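Local coordinates for DMATS type aromatic prenyltransferase (PDB 6ZRY), which probably transfers a dimethylallyl group to the indole ring of tryptophan, as a prenyltransferase with the ABBA-barrel fold, at residues Q207-E220 with R252-E266. Numbering follows the deposited sequence. Where two conformers were deposited one is given.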
loop_
_atom_site.group_PDB
_atom_site.type_symbol
_atom_site.label_atom_id
_atom_site.label_comp_id
_atom_site.label_asym_id
_atom_site.label_seq_id
_atom_site.Cartn_x
_atom_site.Cartn_y
_atom_site.Cartn_z
ATOM N N GLN A 207 13.773 -5.311 -16.714
ATOM C CA GLN A 207 14.744 -5.709 -15.665
ATOM C C GLN A 207 13.995 -6.049 -14.368
ATOM O O GLN A 207 12.834 -5.605 -14.186
ATOM C CB GLN A 207 15.807 -4.619 -15.501
ATOM C CG GLN A 207 15.251 -3.222 -15.330
ATOM C CD GLN A 207 16.334 -2.176 -15.264
ATOM O OE1 GLN A 207 17.536 -2.482 -15.306
ATOM N NE2 GLN A 207 15.913 -0.920 -15.157
ATOM N N ALA A 208 14.605 -6.866 -13.529
ATOM C CA ALA A 208 14.054 -7.248 -12.222
ATOM C C ALA A 208 13.947 -5.977 -11.368
ATOM O O ALA A 208 14.890 -5.125 -11.399
ATOM C CB ALA A 208 14.928 -8.305 -11.581
ATOM N N ARG A 209 12.861 -5.852 -10.641
ATOM C CA ARG A 209 12.595 -4.689 -9.764
ATOM C C ARG A 209 11.692 -5.156 -8.626
ATOM O O ARG A 209 10.728 -5.903 -8.901
ATOM C CB ARG A 209 11.987 -3.584 -10.615
ATOM C CG ARG A 209 11.429 -2.406 -9.836
ATOM C CD ARG A 209 10.876 -1.389 -10.824
ATOM N NE ARG A 209 11.925 -0.428 -11.110
ATOM C CZ ARG A 209 11.874 0.867 -10.818
ATOM N NH1 ARG A 209 12.905 1.645 -11.107
ATOM N NH2 ARG A 209 10.789 1.386 -10.259
ATOM N N VAL A 210 12.047 -4.823 -7.402
ATOM C CA VAL A 210 11.277 -5.184 -6.182
ATOM C C VAL A 210 11.147 -3.938 -5.311
ATOM O O VAL A 210 12.131 -3.164 -5.188
ATOM C CB VAL A 210 11.950 -6.316 -5.408
ATOM C CG1 VAL A 210 11.269 -6.579 -4.067
ATOM C CG2 VAL A 210 12.057 -7.592 -6.238
ATOM N N LYS A 211 9.982 -3.752 -4.719
ATOM C CA LYS A 211 9.783 -2.730 -3.698
ATOM C C LYS A 211 9.619 -3.449 -2.364
ATOM O O LYS A 211 8.682 -4.244 -2.245
ATOM C CB LYS A 211 8.597 -1.884 -4.125
ATOM C CG LYS A 211 8.553 -0.503 -3.572
ATOM C CD LYS A 211 7.656 0.389 -4.438
ATOM C CE LYS A 211 6.891 1.421 -3.658
ATOM N NZ LYS A 211 6.081 2.285 -4.564
ATOM N N LEU A 212 10.567 -3.251 -1.443
ATOM C CA LEU A 212 10.519 -3.847 -0.099
ATOM C C LEU A 212 10.058 -2.797 0.894
ATOM O O LEU A 212 10.663 -1.722 0.939
ATOM C CB LEU A 212 11.901 -4.385 0.265
ATOM C CG LEU A 212 11.984 -5.145 1.587
ATOM C CD1 LEU A 212 11.220 -6.453 1.536
ATOM C CD2 LEU A 212 13.428 -5.394 1.970
ATOM N N TYR A 213 9.085 -3.137 1.714
ATOM C CA TYR A 213 8.552 -2.228 2.748
ATOM C C TYR A 213 8.983 -2.712 4.120
ATOM O O TYR A 213 8.785 -3.927 4.397
ATOM C CB TYR A 213 7.037 -2.189 2.697
ATOM C CG TYR A 213 6.392 -1.556 1.493
ATOM C CD1 TYR A 213 6.517 -2.100 0.221
ATOM C CD2 TYR A 213 5.519 -0.482 1.647
ATOM C CE1 TYR A 213 5.874 -1.554 -0.875
ATOM C CE2 TYR A 213 4.860 0.071 0.555
ATOM C CZ TYR A 213 5.037 -0.474 -0.709
ATOM O OH TYR A 213 4.386 0.021 -1.802
ATOM N N LEU A 214 9.537 -1.819 4.933
ATOM C CA LEU A 214 9.961 -2.080 6.340
ATOM C C LEU A 214 9.041 -1.285 7.262
ATOM O O LEU A 214 8.855 -0.106 6.985
ATOM C CB LEU A 214 11.391 -1.599 6.543
ATOM C CG LEU A 214 12.516 -2.545 6.183
ATOM C CD1 LEU A 214 12.414 -3.010 4.758
ATOM C CD2 LEU A 214 13.872 -1.833 6.406
ATOM N N THR A 215 8.534 -1.900 8.306
ATOM C CA THR A 215 7.754 -1.227 9.353
ATOM C C THR A 215 8.698 -0.959 10.509
ATOM O O THR A 215 9.334 -1.919 10.995
ATOM C CB THR A 215 6.523 -2.036 9.758
ATOM O OG1 THR A 215 5.723 -2.247 8.583
ATOM C CG2 THR A 215 5.714 -1.355 10.836
ATOM N N HIS A 216 8.794 0.296 10.909
ATOM C CA HIS A 216 9.686 0.785 11.975
ATOM C C HIS A 216 8.860 0.991 13.244
ATOM O O HIS A 216 8.290 2.083 13.399
ATOM C CB HIS A 216 10.379 2.081 11.526
ATOM C CG HIS A 216 11.196 1.935 10.295
ATOM N ND1 HIS A 216 12.386 1.216 10.271
ATOM C CD2 HIS A 216 11.046 2.445 9.055
ATOM C CE1 HIS A 216 12.901 1.262 9.068
ATOM N NE2 HIS A 216 12.124 2.027 8.312
ATOM N N HIS A 217 8.775 -0.004 14.106
ATOM C CA HIS A 217 7.927 0.048 15.325
ATOM C C HIS A 217 8.513 1.044 16.330
ATOM O O HIS A 217 9.731 1.031 16.518
ATOM C CB HIS A 217 7.737 -1.353 15.914
ATOM C CG HIS A 217 6.888 -2.210 15.050
ATOM N ND1 HIS A 217 5.502 -2.126 15.061
ATOM C CD2 HIS A 217 7.218 -3.095 14.086
ATOM C CE1 HIS A 217 5.011 -2.969 14.176
ATOM N NE2 HIS A 217 6.055 -3.579 13.551
ATOM N N GLU A 218 7.658 1.893 16.912
ATOM C CA GLU A 218 8.013 2.854 17.997
ATOM C C GLU A 218 9.342 3.523 17.646
ATOM O O GLU A 218 10.339 3.324 18.380
ATOM C CB GLU A 218 8.099 2.119 19.336
ATOM C CG GLU A 218 6.754 1.630 19.845
ATOM C CD GLU A 218 6.801 0.222 20.402
ATOM O OE1 GLU A 218 6.442 0.036 21.585
ATOM O OE2 GLU A 218 7.206 -0.684 19.656
ATOM N N ALA A 219 9.368 4.251 16.543
ATOM C CA ALA A 219 10.616 4.683 15.894
ATOM C C ALA A 219 10.773 6.193 16.019
ATOM O O ALA A 219 9.747 6.952 15.897
ATOM C CB ALA A 219 10.640 4.247 14.444
ATOM N N GLU A 220 12.011 6.622 16.226
ATOM C CA GLU A 220 12.431 8.034 16.094
ATOM C C GLU A 220 12.588 8.349 14.607
ATOM O O GLU A 220 13.156 7.507 13.888
ATOM C CB GLU A 220 13.760 8.261 16.821
ATOM C CG GLU A 220 13.689 7.960 18.300
ATOM C CD GLU A 220 12.996 9.025 19.122
ATOM O OE1 GLU A 220 12.496 10.022 18.526
ATOM O OE2 GLU A 220 12.943 8.858 20.368
ATOM N N ARG A 252 8.726 10.922 17.886
ATOM C CA ARG A 252 8.581 9.480 18.185
ATOM C C ARG A 252 7.218 9.052 17.687
ATOM O O ARG A 252 6.245 9.510 18.244
ATOM C CB ARG A 252 8.589 9.172 19.682
ATOM C CG ARG A 252 9.878 9.499 20.399
ATOM C CD ARG A 252 10.036 8.751 21.729
ATOM N NE ARG A 252 9.575 7.342 21.748
ATOM C CZ ARG A 252 10.025 6.342 20.952
ATOM N NH1 ARG A 252 10.931 6.561 20.015
ATOM N NH2 ARG A 252 9.536 5.122 21.090
ATOM N N PHE A 253 7.165 8.209 16.686
ATOM C CA PHE A 253 5.894 7.693 16.135
ATOM C C PHE A 253 5.568 6.418 16.925
ATOM O O PHE A 253 5.802 5.306 16.435
ATOM C CB PHE A 253 6.013 7.617 14.617
ATOM C CG PHE A 253 6.016 8.978 13.944
ATOM C CD1 PHE A 253 7.132 9.805 13.978
ATOM C CD2 PHE A 253 4.879 9.446 13.295
ATOM C CE1 PHE A 253 7.114 11.048 13.361
ATOM C CE2 PHE A 253 4.873 10.686 12.663
ATOM C CZ PHE A 253 5.985 11.489 12.709
ATOM N N ASP A 254 5.061 6.618 18.149
ATOM C CA ASP A 254 4.714 5.556 19.134
ATOM C C ASP A 254 3.260 5.114 18.977
ATOM O O ASP A 254 2.877 4.151 19.657
ATOM C CB ASP A 254 4.971 6.024 20.564
ATOM C CG ASP A 254 6.437 6.026 20.906
ATOM O OD1 ASP A 254 7.216 5.328 20.185
ATOM O OD2 ASP A 254 6.803 6.723 21.883
ATOM N N GLY A 255 2.484 5.778 18.123
ATOM C CA GLY A 255 1.193 5.252 17.652
ATOM C C GLY A 255 1.417 4.245 16.549
ATOM O O GLY A 255 2.309 3.397 16.692
ATOM N N ARG A 256 0.663 4.339 15.465
ATOM C CA ARG A 256 0.872 3.480 14.295
ATOM C C ARG A 256 2.241 3.815 13.721
ATOM O O ARG A 256 2.669 4.973 13.762
ATOM C CB ARG A 256 -0.266 3.631 13.302
ATOM C CG ARG A 256 -1.575 3.084 13.834
ATOM C CD ARG A 256 -2.636 3.074 12.764
ATOM N NE ARG A 256 -3.959 2.800 13.288
ATOM C CZ ARG A 256 -4.479 1.585 13.496
ATOM N NH1 ARG A 256 -3.778 0.489 13.237
ATOM N NH2 ARG A 256 -5.704 1.480 13.985
ATOM N N PRO A 257 2.998 2.789 13.271
ATOM C CA PRO A 257 4.407 2.958 12.947
ATOM C C PRO A 257 4.644 3.619 11.585
ATOM O O PRO A 257 3.870 3.405 10.680
ATOM C CB PRO A 257 4.932 1.503 12.922
ATOM C CG PRO A 257 3.747 0.688 12.491
ATOM C CD PRO A 257 2.551 1.397 13.108
ATOM N N LEU A 258 5.742 4.351 11.471
ATOM C CA LEU A 258 6.267 4.795 10.174
ATOM C C LEU A 258 6.649 3.561 9.358
ATOM O O LEU A 258 7.123 2.556 9.950
ATOM C CB LEU A 258 7.469 5.705 10.365
ATOM C CG LEU A 258 7.172 7.056 11.007
ATOM C CD1 LEU A 258 8.457 7.768 11.324
ATOM C CD2 LEU A 258 6.302 7.912 10.105
ATOM N N VAL A 259 6.508 3.668 8.063
ATOM C CA VAL A 259 6.871 2.607 7.113
ATOM C C VAL A 259 7.725 3.226 6.038
ATOM O O VAL A 259 7.410 4.319 5.562
ATOM C CB VAL A 259 5.640 1.901 6.547
ATOM C CG1 VAL A 259 6.000 0.916 5.470
ATOM C CG2 VAL A 259 4.851 1.219 7.638
ATOM N N GLY A 260 8.785 2.552 5.684
ATOM C CA GLY A 260 9.619 2.934 4.551
ATOM C C GLY A 260 9.606 1.886 3.488
ATOM O O GLY A 260 9.601 0.694 3.840
ATOM N N SER A 261 9.664 2.285 2.231
ATOM C CA SER A 261 9.833 1.342 1.109
ATOM C C SER A 261 11.081 1.694 0.308
ATOM O O SER A 261 11.457 2.870 0.246
ATOM C CB SER A 261 8.606 1.235 0.253
ATOM O OG SER A 261 8.447 2.374 -0.542
ATOM N N TYR A 262 11.731 0.649 -0.170
ATOM C CA TYR A 262 13.010 0.664 -0.886
ATOM C C TYR A 262 12.805 0.033 -2.237
ATOM O O TYR A 262 12.290 -1.075 -2.304
ATOM C CB TYR A 262 14.050 -0.100 -0.055
ATOM C CG TYR A 262 14.292 0.526 1.288
ATOM C CD1 TYR A 262 13.489 0.238 2.391
ATOM C CD2 TYR A 262 15.248 1.508 1.419
ATOM C CE1 TYR A 262 13.680 0.880 3.612
ATOM C CE2 TYR A 262 15.477 2.137 2.630
ATOM C CZ TYR A 262 14.706 1.817 3.734
ATOM O OH TYR A 262 14.964 2.484 4.909
ATOM N N THR A 263 13.198 0.705 -3.290
ATOM C CA THR A 263 13.126 0.182 -4.655
ATOM C C THR A 263 14.488 -0.384 -5.032
ATOM O O THR A 263 15.448 0.389 -5.067
ATOM C CB THR A 263 12.647 1.245 -5.638
ATOM O OG1 THR A 263 11.371 1.685 -5.192
ATOM C CG2 THR A 263 12.497 0.704 -7.032
ATOM N N PHE A 264 14.534 -1.690 -5.274
ATOM C CA PHE A 264 15.732 -2.465 -5.685
ATOM C C PHE A 264 15.656 -2.692 -7.182
ATOM O O PHE A 264 14.599 -3.163 -7.691
ATOM C CB PHE A 264 15.818 -3.803 -4.957
ATOM C CG PHE A 264 15.805 -3.710 -3.458
ATOM C CD1 PHE A 264 16.530 -2.726 -2.797
ATOM C CD2 PHE A 264 15.077 -4.608 -2.693
ATOM C CE1 PHE A 264 16.545 -2.659 -1.407
ATOM C CE2 PHE A 264 15.088 -4.526 -1.307
ATOM C CZ PHE A 264 15.812 -3.547 -0.672
ATOM N N THR A 265 16.733 -2.384 -7.871
ATOM C CA THR A 265 16.820 -2.523 -9.333
ATOM C C THR A 265 18.121 -3.244 -9.712
ATOM O O THR A 265 19.098 -3.191 -8.919
ATOM C CB THR A 265 16.648 -1.145 -9.980
ATOM O OG1 THR A 265 16.417 -1.416 -11.358
ATOM C CG2 THR A 265 17.833 -0.227 -9.753
ATOM N N GLU A 266 18.109 -3.892 -10.880
ATOM C CA GLU A 266 19.261 -4.637 -11.443
ATOM C C GLU A 266 20.477 -3.725 -11.611
ATOM O O GLU A 266 20.317 -2.588 -12.092
ATOM C CB GLU A 266 18.914 -5.174 -12.814
ATOM C CG GLU A 266 18.092 -6.423 -12.782
ATOM C CD GLU A 266 18.040 -7.093 -14.142
ATOM O OE1 GLU A 266 16.969 -7.528 -14.526
ATOM O OE2 GLU A 266 19.096 -7.142 -14.819
HETATM O O HOH W 1 14.212 -0.626 -12.913
HETATM O O HOH W 2 7.267 4.466 13.951
HETATM O O HOH W 3 12.924 4.197 6.252
HETATM O O HOH W 4 4.862 2.253 16.247
#
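Y213 and S261 face each other across two antiparallel neighbours of the ABBA barrel, strands 209-216 and 258-265, whose backbones pair through alternating hydrogen-bonded and non-hydrogen-bonded residues. Y213 turns into the barrel, toward the chamber where tryptophan binds near V259. Its CB lies 4.0 Å from G260 O. With CG anti to the carbonyl carbon (chi1 -68°), one face of the ring is turned to S261: CB of S261 stands 3.7 Å from the Y213 ring centroid, 7° off the normal, a CH-pi contact. Serine suits this place, being small enough to lie over the ring while its OG is hydrogen-bonded to Y277 OH. At the ring edge Y213 CD2 meets V259 CG1, and farther out OH is hydrogen-bonded to Y148 OH, so a polar tip is satisfied inside the barrel. The opposite face is largely apolar where it packs on helix 174-182: branched leucines fit beside aromatic rings, L212 CB 3.6 Å from F264 CE2 and L214 CD2 touching Y262 CE1. Past the loop after H216, R252 NH1 reaches E220 OE2 in a salt bridge whose hydrogen bond is weak, and NH2 pairs with D254 OD1. Where the strands part, a water accepts a hydrogen bond from L258 N and donates one to H216 O at 2.7 Å.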